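Local structure of putative phosphatase/phosphodiesterase MPN_349 (Mycoplasma pneumoniae M129, 1T71) at residues I5-L10 and L152-F157; A35-V40 and G63-T68; L93-S98 and L130-T135; T121-T126 and K139-L144. The protein is a putative metallophosphatase of the YmdB-like family that binds two iron ions and probably hydrolyses phosphate esters, perhaps 2',3'-cyclic nucleotides. All blocks are in the same frame, centred on the assembly; numbering follows the deposited sequence.

Interaction 1 of 4, residues I5-L10 and L152-F157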
loop_
_atom_site.group_PDB
_atom_site.type_symbol
_atom_site.label_atom_id
_atom_site.label_comp_id
_atom_site.label_asym_id
_atom_site.label_seq_id
_atom_site.Cartn_x
_atom_site.Cartn_y
_atom_site.Cartn_z
ATOM N N ILE A 5 15.772 -12.677 -4.095
ATOM C CA ILE A 5 14.485 -12.803 -3.442
ATOM C C ILE A 5 13.490 -12.084 -4.347
ATOM O O ILE A 5 13.692 -10.929 -4.722
ATOM C CB ILE A 5 14.508 -12.163 -2.048
ATOM C CG1 ILE A 5 15.613 -12.810 -1.210
ATOM C CG2 ILE A 5 13.169 -12.357 -1.365
ATOM C CD1 ILE A 5 15.839 -12.161 0.144
ATOM N N LYS A 6 12.433 -12.793 -4.721
ATOM C CA LYS A 6 11.410 -12.249 -5.593
ATOM C C LYS A 6 10.196 -11.829 -4.782
ATOM O O LYS A 6 9.622 -12.636 -4.046
ATOM C CB LYS A 6 11.041 -13.296 -6.642
ATOM C CG LYS A 6 12.186 -13.571 -7.591
ATOM C CD LYS A 6 11.991 -14.812 -8.435
ATOM C CE LYS A 6 13.240 -15.068 -9.265
ATOM N NZ LYS A 6 13.292 -16.455 -9.801
ATOM N N PHE A 7 9.821 -10.557 -4.904
ATOM C CA PHE A 7 8.682 -10.017 -4.165
ATOM C C PHE A 7 7.539 -9.555 -5.049
ATOM O O PHE A 7 7.710 -9.312 -6.243
ATOM C CB PHE A 7 9.073 -8.791 -3.333
ATOM C CG PHE A 7 10.218 -9.000 -2.394
ATOM C CD1 PHE A 7 11.526 -9.030 -2.867
ATOM C CD2 PHE A 7 9.996 -9.073 -1.022
ATOM C CE1 PHE A 7 12.601 -9.118 -1.986
ATOM C CE2 PHE A 7 11.059 -9.162 -0.132
ATOM C CZ PHE A 7 12.371 -9.184 -0.614
ATOM N N ILE A 8 6.376 -9.405 -4.422
ATOM C CA ILE A 8 5.176 -8.892 -5.073
ATOM C C ILE A 8 4.558 -7.929 -4.065
ATOM O O ILE A 8 4.247 -8.325 -2.940
ATOM C CB ILE A 8 4.144 -10.000 -5.387
ATOM C CG1 ILE A 8 4.549 -10.757 -6.651
ATOM C CG2 ILE A 8 2.753 -9.376 -5.571
ATOM C CD1 ILE A 8 3.579 -11.878 -7.032
ATOM N N PHE A 9 4.407 -6.666 -4.455
ATOM C CA PHE A 9 3.815 -5.659 -3.578
ATOM C C PHE A 9 2.521 -5.143 -4.212
ATOM O O PHE A 9 2.536 -4.630 -5.331
ATOM C CB PHE A 9 4.795 -4.498 -3.358
ATOM C CG PHE A 9 4.295 -3.465 -2.388
ATOM C CD1 PHE A 9 3.278 -2.587 -2.746
ATOM C CD2 PHE A 9 4.798 -3.412 -1.091
ATOM C CE1 PHE A 9 2.761 -1.670 -1.822
ATOM C CE2 PHE A 9 4.290 -2.505 -0.163
ATOM C CZ PHE A 9 3.268 -1.634 -0.528
ATOM N N LEU A 10 1.406 -5.282 -3.498
ATOM C CA LEU A 10 0.108 -4.837 -4.006
ATOM C C LEU A 10 -0.364 -3.574 -3.289
ATOM O O LEU A 10 -0.182 -3.435 -2.075
ATOM C CB LEU A 10 -0.939 -5.946 -3.836
ATOM C CG LEU A 10 -0.608 -7.320 -4.435
ATOM C CD1 LEU A 10 -1.856 -8.196 -4.421
ATOM C CD2 LEU A 10 -0.105 -7.168 -5.854
ATOM N N LEU A 152 18.162 -5.585 3.249
ATOM C CA LEU A 152 17.108 -5.062 2.393
ATOM C C LEU A 152 16.166 -4.205 3.235
ATOM O O LEU A 152 15.867 -4.530 4.385
ATOM C CB LEU A 152 16.334 -6.203 1.731
ATOM C CG LEU A 152 17.164 -7.246 0.978
ATOM C CD1 LEU A 152 16.239 -8.098 0.120
ATOM C CD2 LEU A 152 18.201 -6.556 0.107
ATOM N N HIS A 153 15.707 -3.104 2.657
ATOM C CA HIS A 153 14.806 -2.200 3.358
ATOM C C HIS A 153 13.709 -1.804 2.383
ATOM O O HIS A 153 13.971 -1.110 1.401
ATOM C CB HIS A 153 15.571 -0.958 3.820
ATOM C CG HIS A 153 14.908 -0.217 4.939
ATOM N ND1 HIS A 153 13.567 -0.351 5.235
ATOM C CD2 HIS A 153 15.396 0.691 5.816
ATOM C CE1 HIS A 153 13.260 0.440 6.246
ATOM N NE2 HIS A 153 14.352 1.084 6.618
ATOM N N ILE A 154 12.491 -2.269 2.653
ATOM C CA ILE A 154 11.331 -1.987 1.811
ATOM C C ILE A 154 10.483 -0.899 2.459
ATOM O O ILE A 154 10.041 -1.042 3.599
ATOM C CB ILE A 154 10.484 -3.270 1.618
ATOM C CG1 ILE A 154 11.306 -4.309 0.843
ATOM C CG2 ILE A 154 9.188 -2.954 0.882
ATOM C CD1 ILE A 154 10.641 -5.673 0.733
ATOM N N VAL A 155 10.255 0.191 1.733
ATOM C CA VAL A 155 9.477 1.302 2.275
ATOM C C VAL A 155 8.182 1.626 1.534
ATOM O O VAL A 155 8.175 1.810 0.316
ATOM C CB VAL A 155 10.318 2.598 2.314
ATOM C CG1 VAL A 155 9.485 3.745 2.875
ATOM C CG2 VAL A 155 11.573 2.385 3.145
ATOM N N ASP A 156 7.088 1.692 2.285
ATOM C CA ASP A 156 5.787 2.050 1.729
ATOM C C ASP A 156 5.521 3.467 2.240
ATOM O O ASP A 156 5.207 3.658 3.418
ATOM C CB ASP A 156 4.691 1.092 2.222
ATOM C CG ASP A 156 3.286 1.542 1.815
ATOM O OD1 ASP A 156 2.309 0.776 2.001
ATOM O OD2 ASP A 156 3.152 2.676 1.314
ATOM N N PHE A 157 5.675 4.455 1.357
ATOM C CA PHE A 157 5.466 5.859 1.715
ATOM C C PHE A 157 4.046 6.247 1.330
ATOM O O PHE A 157 3.743 6.455 0.154
ATOM C CB PHE A 157 6.473 6.750 0.977
ATOM C CG PHE A 157 6.528 8.173 1.479
ATOM C CD1 PHE A 157 6.784 9.222 0.598
ATOM C CD2 PHE A 157 6.325 8.466 2.827
ATOM C CE1 PHE A 157 6.832 10.548 1.053
ATOM C CE2 PHE A 157 6.370 9.785 3.294
ATOM C CZ PHE A 157 6.623 10.829 2.405
#

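Interaction 2 of 4, residues A35-V40 and G63-T68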
loop_
_atom_site.group_PDB
_atom_site.type_symbol
_atom_site.label_atom_id
_atom_site.label_comp_id
_atom_site.label_asym_id
_atom_site.label_seq_id
_atom_site.Cartn_x
_atom_site.Cartn_y
_atom_site.Cartn_z
ATOM N N ALA A 35 7.284 -15.758 -7.069
ATOM C CA ALA A 35 7.449 -14.884 -5.919
ATOM C C ALA A 35 7.713 -15.683 -4.661
ATOM O O ALA A 35 7.193 -16.785 -4.493
ATOM C CB ALA A 35 6.206 -14.023 -5.732
ATOM N N ASP A 36 8.530 -15.119 -3.781
ATOM C CA ASP A 36 8.865 -15.750 -2.515
ATOM C C ASP A 36 8.023 -15.126 -1.414
ATOM O O ASP A 36 7.656 -15.792 -0.446
ATOM C CB ASP A 36 10.344 -15.528 -2.185
ATOM C CG ASP A 36 11.273 -16.225 -3.157
ATOM O OD1 ASP A 36 11.219 -17.474 -3.244
ATOM O OD2 ASP A 36 12.056 -15.525 -3.833
ATOM N N LEU A 37 7.714 -13.841 -1.573
ATOM C CA LEU A 37 6.957 -13.105 -0.572
ATOM C C LEU A 37 5.933 -12.148 -1.175
ATOM O O LEU A 37 6.150 -11.584 -2.249
ATOM C CB LEU A 37 7.931 -12.319 0.304
ATOM C CG LEU A 37 8.920 -13.153 1.119
ATOM C CD1 LEU A 37 10.044 -12.271 1.631
ATOM C CD2 LEU A 37 8.186 -13.831 2.267
ATOM N N VAL A 38 4.822 -11.965 -0.466
ATOM C CA VAL A 38 3.752 -11.078 -0.904
ATOM C C VAL A 38 3.466 -10.050 0.191
ATOM O O VAL A 38 3.196 -10.404 1.340
ATOM C CB VAL A 38 2.448 -11.867 -1.206
ATOM C CG1 VAL A 38 1.317 -10.900 -1.574
ATOM C CG2 VAL A 38 2.686 -12.854 -2.332
ATOM N N ILE A 39 3.540 -8.775 -0.174
ATOM C CA ILE A 39 3.298 -7.682 0.756
ATOM C C ILE A 39 2.167 -6.830 0.186
ATOM O O ILE A 39 2.102 -6.608 -1.028
ATOM C CB ILE A 39 4.556 -6.797 0.898
ATOM C CG1 ILE A 39 5.783 -7.676 1.159
ATOM C CG2 ILE A 39 4.369 -5.786 2.031
ATOM C CD1 ILE A 39 7.092 -6.921 1.153
ATOM N N VAL A 40 1.265 -6.368 1.045
ATOM C CA VAL A 40 0.173 -5.532 0.566
ATOM C C VAL A 40 -0.188 -4.451 1.564
ATOM O O VAL A 40 -0.011 -4.615 2.766
ATOM C CB VAL A 40 -1.110 -6.353 0.262
ATOM C CG1 VAL A 40 -0.742 -7.635 -0.481
ATOM C CG2 VAL A 40 -1.869 -6.667 1.552
ATOM N N GLY A 63 -2.953 -15.651 0.918
ATOM C CA GLY A 63 -1.572 -15.709 0.473
ATOM C C GLY A 63 -0.698 -14.520 0.841
ATOM O O GLY A 63 0.492 -14.518 0.543
ATOM N N VAL A 64 -1.264 -13.511 1.489
ATOM C CA VAL A 64 -0.474 -12.344 1.869
ATOM C C VAL A 64 0.455 -12.678 3.032
ATOM O O VAL A 64 0.032 -13.281 4.012
ATOM C CB VAL A 64 -1.388 -11.171 2.271
ATOM C CG1 VAL A 64 -0.549 -10.000 2.760
ATOM C CG2 VAL A 64 -2.248 -10.760 1.079
ATOM N N ASN A 65 1.719 -12.279 2.921
ATOM C CA ASN A 65 2.699 -12.539 3.972
ATOM C C ASN A 65 2.890 -11.378 4.931
ATOM O O ASN A 65 3.019 -11.581 6.139
ATOM C CB ASN A 65 4.056 -12.893 3.368
ATOM C CG ASN A 65 4.011 -14.157 2.555
ATOM O OD1 ASN A 65 3.629 -15.213 3.060
ATOM N ND2 ASN A 65 4.397 -14.065 1.292
ATOM N N TYR A 66 2.926 -10.161 4.397
ATOM C CA TYR A 66 3.114 -8.978 5.229
ATOM C C TYR A 66 2.158 -7.855 4.832
ATOM O O TYR A 66 1.715 -7.774 3.687
ATOM C CB TYR A 66 4.566 -8.516 5.131
ATOM C CG TYR A 66 5.537 -9.492 5.761
ATOM C CD1 TYR A 66 5.724 -9.519 7.141
ATOM C CD2 TYR A 66 6.230 -10.423 4.984
ATOM C CE1 TYR A 66 6.576 -10.447 7.739
ATOM C CE2 TYR A 66 7.085 -11.363 5.572
ATOM C CZ TYR A 66 7.251 -11.365 6.951
ATOM O OH TYR A 66 8.079 -12.285 7.556
ATOM N N ILE A 67 1.846 -6.985 5.784
ATOM C CA ILE A 67 0.910 -5.900 5.538
ATOM C C ILE A 67 1.401 -4.527 5.994
ATOM O O ILE A 67 1.970 -4.390 7.081
ATOM C CB ILE A 67 -0.425 -6.198 6.256
ATOM C CG1 ILE A 67 -1.150 -7.349 5.557
ATOM C CG2 ILE A 67 -1.297 -4.967 6.289
ATOM C CD1 ILE A 67 -2.468 -7.725 6.213
ATOM N N THR A 68 1.182 -3.517 5.154
ATOM C CA THR A 68 1.540 -2.136 5.489
ATOM C C THR A 68 0.212 -1.372 5.498
ATOM O O THR A 68 -0.766 -1.845 4.909
ATOM C CB THR A 68 2.518 -1.513 4.449
ATOM O OG1 THR A 68 1.954 -1.583 3.135
ATOM C CG2 THR A 68 3.844 -2.259 4.462
#

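Interaction 3 of 4, residues L93-S98 and L130-T135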
loop_
_atom_site.group_PDB
_atom_site.type_symbol
_atom_site.label_atom_id
_atom_site.label_comp_id
_atom_site.label_asym_id
_atom_site.label_seq_id
_atom_site.Cartn_x
_atom_site.Cartn_y
_atom_site.Cartn_z
ATOM N N LEU A 93 5.167 4.534 11.056
ATOM C CA LEU A 93 6.157 4.745 12.122
ATOM C C LEU A 93 6.147 6.190 12.598
ATOM O O LEU A 93 6.376 6.496 13.767
ATOM C CB LEU A 93 7.557 4.404 11.585
ATOM C CG LEU A 93 8.776 4.623 12.488
ATOM C CD1 LEU A 93 8.692 3.722 13.717
ATOM C CD2 LEU A 93 10.040 4.304 11.700
ATOM N N ASN A 94 5.881 7.050 11.628
ATOM C CA ASN A 94 5.820 8.507 11.692
ATOM C C ASN A 94 4.823 9.154 12.684
ATOM O O ASN A 94 4.360 10.272 12.438
ATOM C CB ASN A 94 5.485 8.954 10.262
ATOM C CG ASN A 94 6.084 10.259 9.913
ATOM O OD1 ASN A 94 7.221 10.545 10.298
ATOM N ND2 ASN A 94 5.345 11.073 9.160
ATOM N N LEU A 95 4.512 8.490 13.797
ATOM C CA LEU A 95 3.516 9.013 14.746
ATOM C C LEU A 95 3.991 9.852 15.941
ATOM O O LEU A 95 4.918 9.478 16.655
ATOM C CB LEU A 95 2.661 7.847 15.262
ATOM C CG LEU A 95 2.026 6.953 14.184
ATOM C CD1 LEU A 95 1.283 5.797 14.845
ATOM C CD2 LEU A 95 1.080 7.762 13.318
ATOM N N ASP A 96 3.327 10.985 16.159
ATOM C CA ASP A 96 3.660 11.881 17.266
ATOM C C ASP A 96 3.064 11.331 18.563
ATOM O O ASP A 96 1.956 10.792 18.564
ATOM C CB ASP A 96 3.113 13.285 16.985
ATOM C CG ASP A 96 3.401 14.266 18.113
ATOM O OD1 ASP A 96 2.744 14.174 19.171
ATOM O OD2 ASP A 96 4.293 15.124 17.947
ATOM N N THR A 97 3.795 11.474 19.664
ATOM C CA THR A 97 3.334 10.957 20.948
ATOM C C THR A 97 1.988 11.491 21.435
ATOM O O THR A 97 1.336 10.855 22.259
ATOM C CB THR A 97 4.392 11.178 22.050
ATOM O OG1 THR A 97 4.834 12.542 22.034
ATOM C CG2 THR A 97 5.580 10.252 21.830
ATOM N N SER A 98 1.561 12.642 20.925
ATOM C CA SER A 98 0.278 13.208 21.332
ATOM C C SER A 98 -0.877 12.355 20.811
ATOM O O SER A 98 -1.998 12.416 21.321
ATOM C CB SER A 98 0.126 14.630 20.795
ATOM O OG SER A 98 0.088 14.631 19.378
ATOM N N LEU A 130 -4.390 14.777 8.163
ATOM C CA LEU A 130 -4.697 13.830 9.232
ATOM C C LEU A 130 -5.400 14.487 10.419
ATOM O O LEU A 130 -5.250 15.685 10.657
ATOM C CB LEU A 130 -3.417 13.161 9.753
ATOM C CG LEU A 130 -2.732 11.997 9.025
ATOM C CD1 LEU A 130 -3.679 11.397 7.993
ATOM C CD2 LEU A 130 -1.452 12.472 8.378
ATOM N N PRO A 131 -6.178 13.696 11.182
ATOM C CA PRO A 131 -6.924 14.144 12.362
ATOM C C PRO A 131 -5.970 14.282 13.544
ATOM O O PRO A 131 -6.299 14.899 14.554
ATOM C CB PRO A 131 -7.921 13.009 12.606
ATOM C CG PRO A 131 -7.972 12.270 11.293
ATOM C CD PRO A 131 -6.555 12.318 10.831
ATOM N N PHE A 132 -4.791 13.685 13.410
ATOM C CA PHE A 132 -3.779 13.720 14.460
ATOM C C PHE A 132 -2.467 14.288 13.934
ATOM O O PHE A 132 -2.331 14.578 12.747
ATOM C CB PHE A 132 -3.531 12.308 14.992
ATOM C CG PHE A 132 -3.202 11.313 13.916
ATOM C CD1 PHE A 132 -4.218 10.680 13.208
ATOM C CD2 PHE A 132 -1.880 11.047 13.575
ATOM C CE1 PHE A 132 -3.923 9.798 12.174
ATOM C CE2 PHE A 132 -1.574 10.166 12.538
ATOM C CZ PHE A 132 -2.599 9.540 11.835
ATOM N N LYS A 133 -1.494 14.418 14.827
ATOM C CA LYS A 133 -0.199 14.963 14.469
ATOM C C LYS A 133 0.857 13.880 14.201
ATOM O O LYS A 133 0.903 12.852 14.876
ATOM C CB LYS A 133 0.257 15.914 15.581
ATOM C CG LYS A 133 1.635 16.496 15.379
ATOM C CD LYS A 133 1.737 17.908 15.956
ATOM C CE LYS A 133 3.160 18.440 15.808
ATOM N NZ LYS A 133 3.724 18.121 14.455
ATOM N N THR A 134 1.702 14.119 13.203
ATOM C CA THR A 134 2.753 13.172 12.841
ATOM C C THR A 134 4.126 13.834 12.896
ATOM O O THR A 134 4.243 15.058 12.859
ATOM C CB THR A 134 2.563 12.636 11.403
ATOM O OG1 THR A 134 2.590 13.733 10.484
ATOM C CG2 THR A 134 1.235 11.903 11.260
ATOM N N THR A 135 5.165 13.011 12.981
ATOM C CA THR A 135 6.537 13.506 12.998
ATOM C C THR A 135 7.036 13.477 11.554
ATOM O O THR A 135 6.436 12.816 10.714
ATOM C CB THR A 135 7.426 12.623 13.875
ATOM O OG1 THR A 135 7.244 11.253 13.505
ATOM C CG2 THR A 135 7.055 12.794 15.343
HETATM O O HOH W 1 -2.306 14.108 17.770
#

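Interaction 4 of 4, residues T121-T126 and K139-L144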
loop_
_atom_site.group_PDB
_atom_site.type_symbol
_atom_site.label_atom_id
_atom_site.label_comp_id
_atom_site.label_asym_id
_atom_site.label_seq_id
_atom_site.Cartn_x
_atom_site.Cartn_y
_atom_site.Cartn_z
ATOM N N THR A 121 9.182 -0.924 6.334
ATOM C CA THR A 121 8.800 0.308 7.011
ATOM C C THR A 121 7.647 1.006 6.288
ATOM O O THR A 121 7.597 1.044 5.056
ATOM C CB THR A 121 10.005 1.269 7.096
ATOM O OG1 THR A 121 11.074 0.619 7.791
ATOM C CG2 THR A 121 9.633 2.548 7.839
ATOM N N ASN A 122 6.733 1.564 7.077
ATOM C CA ASN A 122 5.550 2.264 6.582
ATOM C C ASN A 122 5.589 3.676 7.167
ATOM O O ASN A 122 5.832 3.852 8.357
ATOM C CB ASN A 122 4.290 1.499 7.038
ATOM C CG ASN A 122 2.979 2.136 6.557
ATOM O OD1 ASN A 122 2.897 2.702 5.455
ATOM N ND2 ASN A 122 1.937 2.012 7.379
ATOM N N LEU A 123 5.368 4.681 6.327
ATOM C CA LEU A 123 5.393 6.071 6.781
ATOM C C LEU A 123 4.254 6.879 6.168
ATOM O O LEU A 123 3.735 6.528 5.108
ATOM C CB LEU A 123 6.720 6.726 6.401
ATOM C CG LEU A 123 7.999 6.187 7.050
ATOM C CD1 LEU A 123 9.180 6.396 6.108
ATOM C CD2 LEU A 123 8.232 6.895 8.380
ATOM N N LEU A 124 3.878 7.962 6.843
ATOM C CA LEU A 124 2.820 8.856 6.373
ATOM C C LEU A 124 3.426 10.154 5.848
ATOM O O LEU A 124 4.235 10.801 6.519
ATOM C CB LEU A 124 1.836 9.175 7.509
ATOM C CG LEU A 124 0.630 8.249 7.689
ATOM C CD1 LEU A 124 0.016 8.455 9.066
ATOM C CD2 LEU A 124 -0.397 8.538 6.604
ATOM N N GLY A 125 3.033 10.532 4.640
ATOM C CA GLY A 125 3.551 11.754 4.056
ATOM C C GLY A 125 3.013 12.960 4.792
ATOM O O GLY A 125 1.908 12.933 5.335
ATOM N N THR A 126 3.793 14.029 4.817
ATOM C CA THR A 126 3.369 15.236 5.502
ATOM C C THR A 126 2.248 15.915 4.714
ATOM O O THR A 126 1.514 16.743 5.252
ATOM C CB THR A 126 4.556 16.198 5.667
ATOM O OG1 THR A 126 4.228 17.194 6.638
ATOM C CG2 THR A 126 4.882 16.872 4.342
ATOM N N LYS A 139 13.007 12.869 8.409
ATOM C CA LYS A 139 13.852 12.751 9.589
ATOM C C LYS A 139 13.735 11.370 10.229
ATOM O O LYS A 139 14.743 10.746 10.549
ATOM C CB LYS A 139 13.494 13.844 10.602
ATOM C CG LYS A 139 13.638 15.241 10.020
ATOM C CD LYS A 139 13.480 16.329 11.062
ATOM C CE LYS A 139 13.661 17.691 10.416
ATOM N NZ LYS A 139 13.583 18.800 11.403
ATOM N N VAL A 140 12.510 10.885 10.397
ATOM C CA VAL A 140 12.297 9.571 11.003
ATOM C C VAL A 140 13.013 8.442 10.273
ATOM O O VAL A 140 13.700 7.637 10.895
ATOM C CB VAL A 140 10.790 9.215 11.073
ATOM C CG1 VAL A 140 10.614 7.749 11.483
ATOM C CG2 VAL A 140 10.095 10.120 12.079
ATOM N N LEU A 141 12.848 8.375 8.956
ATOM C CA LEU A 141 13.472 7.312 8.182
ATOM C C LEU A 141 14.990 7.440 8.176
ATOM O O LEU A 141 15.697 6.436 8.179
ATOM C CB LEU A 141 12.923 7.306 6.750
ATOM C CG LEU A 141 13.258 6.104 5.854
ATOM C CD1 LEU A 141 14.599 6.298 5.213
ATOM C CD2 LEU A 141 13.235 4.811 6.657
ATOM N N LYS A 142 15.484 8.676 8.187
ATOM C CA LYS A 142 16.924 8.930 8.191
ATOM C C LYS A 142 17.537 8.315 9.453
ATOM O O LYS A 142 18.516 7.565 9.380
ATOM C CB LYS A 142 17.176 10.437 8.151
ATOM C CG LYS A 142 18.488 10.857 7.507
ATOM C CD LYS A 142 19.618 10.926 8.505
ATOM C CE LYS A 142 20.883 11.503 7.859
ATOM N NZ LYS A 142 20.700 12.875 7.299
ATOM N N GLU A 143 16.954 8.632 10.608
ATOM C CA GLU A 143 17.431 8.094 11.880
ATOM C C GLU A 143 17.407 6.572 11.887
ATOM O O GLU A 143 18.333 5.928 12.385
ATOM C CB GLU A 143 16.575 8.593 13.043
ATOM C CG GLU A 143 16.957 9.957 13.557
ATOM C CD GLU A 143 16.648 10.105 15.037
ATOM O OE1 GLU A 143 16.949 11.182 15.604
ATOM O OE2 GLU A 143 16.109 9.138 15.632
ATOM N N LEU A 144 16.336 5.996 11.351
ATOM C CA LEU A 144 16.216 4.545 11.304
ATOM C C LEU A 144 17.337 3.978 10.436
ATOM O O LEU A 144 17.969 2.990 10.801
ATOM C CB LEU A 144 14.854 4.139 10.732
ATOM C CG LEU A 144 14.515 2.648 10.780
ATOM C CD1 LEU A 144 14.394 2.195 12.235
ATOM C CD2 LEU A 144 13.206 2.396 10.044
#

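Interaction 1 of 4, residues I5-L10 and L152-F157
Phe7 and Phe9 of strand 6-10 face Ile154 and Asp156 of strand 152-158 across the middle of a two-sheet sandwich, the core of the calcineurin-like metallophosphoesterase fold. The two strands belong to different sheets: their axes stay 10.7 Å apart and run almost parallel, 12° between directions, and no hydrogen bond joins these two strands directly.

The apolar contacts come first. The Phe7 ring hangs from its strand with CG beside the backbone N, which brings its far end against two aliphatic tips. Leu152 CD1 sits at the ring edge, near its plane, 4.1 Å from Phe7 CZ. Ile154 CD1 approaches obliquely and comes to 3.6 Å from Phe7 CE2. The same Leu152 CD1 also meets Ile5 CD1, so one methyl serves two residues of segment 5-10. Phe248 stacks on Phe7 and also touches Ile154, tying strand 241-249 to the cluster.

The polar contact is of another kind. Phe9, its CG anti to the backbone N at chi1 -176°, points its ring edge at a carboxylate, with the two planes 85° apart. This buried acid is satisfied by side chains beyond the two strands: Thr68 and Asn41 bond to Asp156 OD1, Thr182 to OD2. The ring's slightly positive rim probably suits the carboxylate, which lies close to the iron ligands His158 and Asp12. Asp156 OD1 lies in the plane of the Phe9 ring, straight off its tip, 3.6 Å from Phe9 CZ.

Interaction 2 of 4, residues A35-V40 and G63-T68
Val40 meets Val64 tip to tip, and both of its methyls take part. From CB, the CG1 branch lies anti to the carbonyl carbon and comes to 3.8 Å from Val64 CG2. The CG2 branch is wedged between the backbone N and the carbonyl carbon (chi1 -43° to CG1), and there it touches two residues: it lies 3.8 Å from Val64 CG1, and it comes to 4.1 Å from Ile67 CG1, the Val40 and Ile67 side chains crossing at a slant. A small aliphatic cluster thus forms on one face of the sheet, with Leu10 of the next strand against Val40.

The backbone below is a parallel pairing. Strands 37-41 and 66-68 flank the crossover through helix 53-62, a beta-alpha-beta unit, and Gly63 ends that helix in a Schellman motif, its phi of 122° carrying the chain back toward the sheet. Val38 O takes two donors as the strand begins: Asn65 N, tilted out of the carbonyl plane, and Tyr66 N, within that plane at 3.1 Å. The ladder continues with Val40 N to Tyr66 O and Thr68 N to Val40 O, the latter 2.9 Å long.

On the opposite face Ile39 CG2 packs against Tyr66 CB, while Leu37 CD2 lies at the edge of the Tyr66 ring, near its plane, 4.3 Å from CE2. Phe111 stacks with that ring. Thr68 turns its OG1 to the position between backbone N and carbonyl carbon (chi1 56°), where its polar partner is Asp156.

Interaction 3 of 4, residues L93-S98 and L130-T135
Phe132 gives its ring to Leu95 at an oblique approach, CE2 lying 3.7 Å from Leu95 CD2; its CG stands between the backbone N and the carbonyl carbon (chi1 53°), which swings the ring toward Leu95. One face of the ring carries Leu130 CB, 4.1 Å above the plane and over the centre; Phe99 also stacks with the ring, and Trp74 meets it with planes nearly perpendicular. A second flat group, the Asp96 carboxylate, is turned toward its own loop. OD1 accepts Ser98 N on its anti side at 2.6 Å, closing an Asx turn, and takes the Ser98 hydroxyl from above the carboxylate plane. Two donors on one oxygen probably fix the rotation of this group. The Asp96 side chain crosses the bent aliphatic chain of Lys133 obliquely, Asp96 OD2 being 3.9 Å from Lys133 CG, while the ammonium remains too far away for a salt bridge.

Backbone links join the loops at a single bridge between Leu95 and Thr134. Thr135 N donates to Asn94 O at 2.9 Å, from well above the carbonyl plane, and Asp96 N makes a weak bond to Lys133 O. A water connects Ser98 OG with Lys133 N.

The Phe132 side chain is about 6 Å from that of the iron ligand Asn71. Segment 130-135 leads into helix 137-145, whose Val140 touches Asn94 and Thr135, and strand 117-124 supplies Leu124 to Phe132.

Interaction 4 of 4, residues T121-T126 and K139-L144
Leu123 spreads its two methyls over two successive residues of helix 137-145. The Leu123 and Leu141 side chains cross at about a right angle, Leu123 CD1 settling 3.9 Å from Leu141 CB, with Leu141 CG a little farther. Leu123 CD2 meets Val140 CG1 at 4.0 Å, the two side chains sliding past each other in opposite directions. Val140 puts this methyl there by holding CG1 anti to its backbone N (chi1 170°).

Two residues earlier on the strand, Thr121 points the same way and reaches Leu144 tip to tip: Thr121 OG1 lies 3.6 Å from Leu144 CD2. The hydroxyl stands beside the backbone N at chi1 -58°, and its polar partner is Ser108 OG on the adjoining strand 108-112. Leu144 follows Val140 by one helical turn, and the backbone bond from Leu144 N to Val140 O, 3.1 Å, holds the two on the same side of the helix.

The helix therefore lies over one face of strand 117-124; the axes of strand 121-124 and helix 139-144 are 10.2 Å apart, with 157° between directions. It is the crossover helix of the beta-alpha-beta unit that continues into strand 152-158, the neighbouring strand of the sheet. His153 of that strand reaches Thr121, Leu141 and Leu144, while Phe168 and Phe172 of helix 162-172 flank Leu123 and Leu141.

No hydrogen bond passes between strand segment and helix. Their attachment is a few methyl contacts of leucine, valine and threonine, so it rests on van der Waals contact and on keeping these groups from water; even the threonine hydroxyl meets the helix at a methyl.

In the fold
Interaction 1 joins the two sheets of the sandwich, and interactions 2 and 4 extend it on opposite sheets. Interaction 2 adds strands beside 6-10; its Thr68 OG1 reaches Asp156 OD1 of interaction 1 at 2.6 Å, a probable hydrogen bond between sheets. Interaction 4 lies next to strand 152-158, where Thr121 N and Ile154 O are 2.9 Å apart. Interaction 3 connects to it through Leu93 N and Asn122 O, also 2.9 Å, but touches neither interaction 1 nor 2. The di-iron site lies near the carboxyl ends of the central strands: the Asp156 side chain is about 9 Å from an iron, and those of Thr68 and Phe132 about 10 Å.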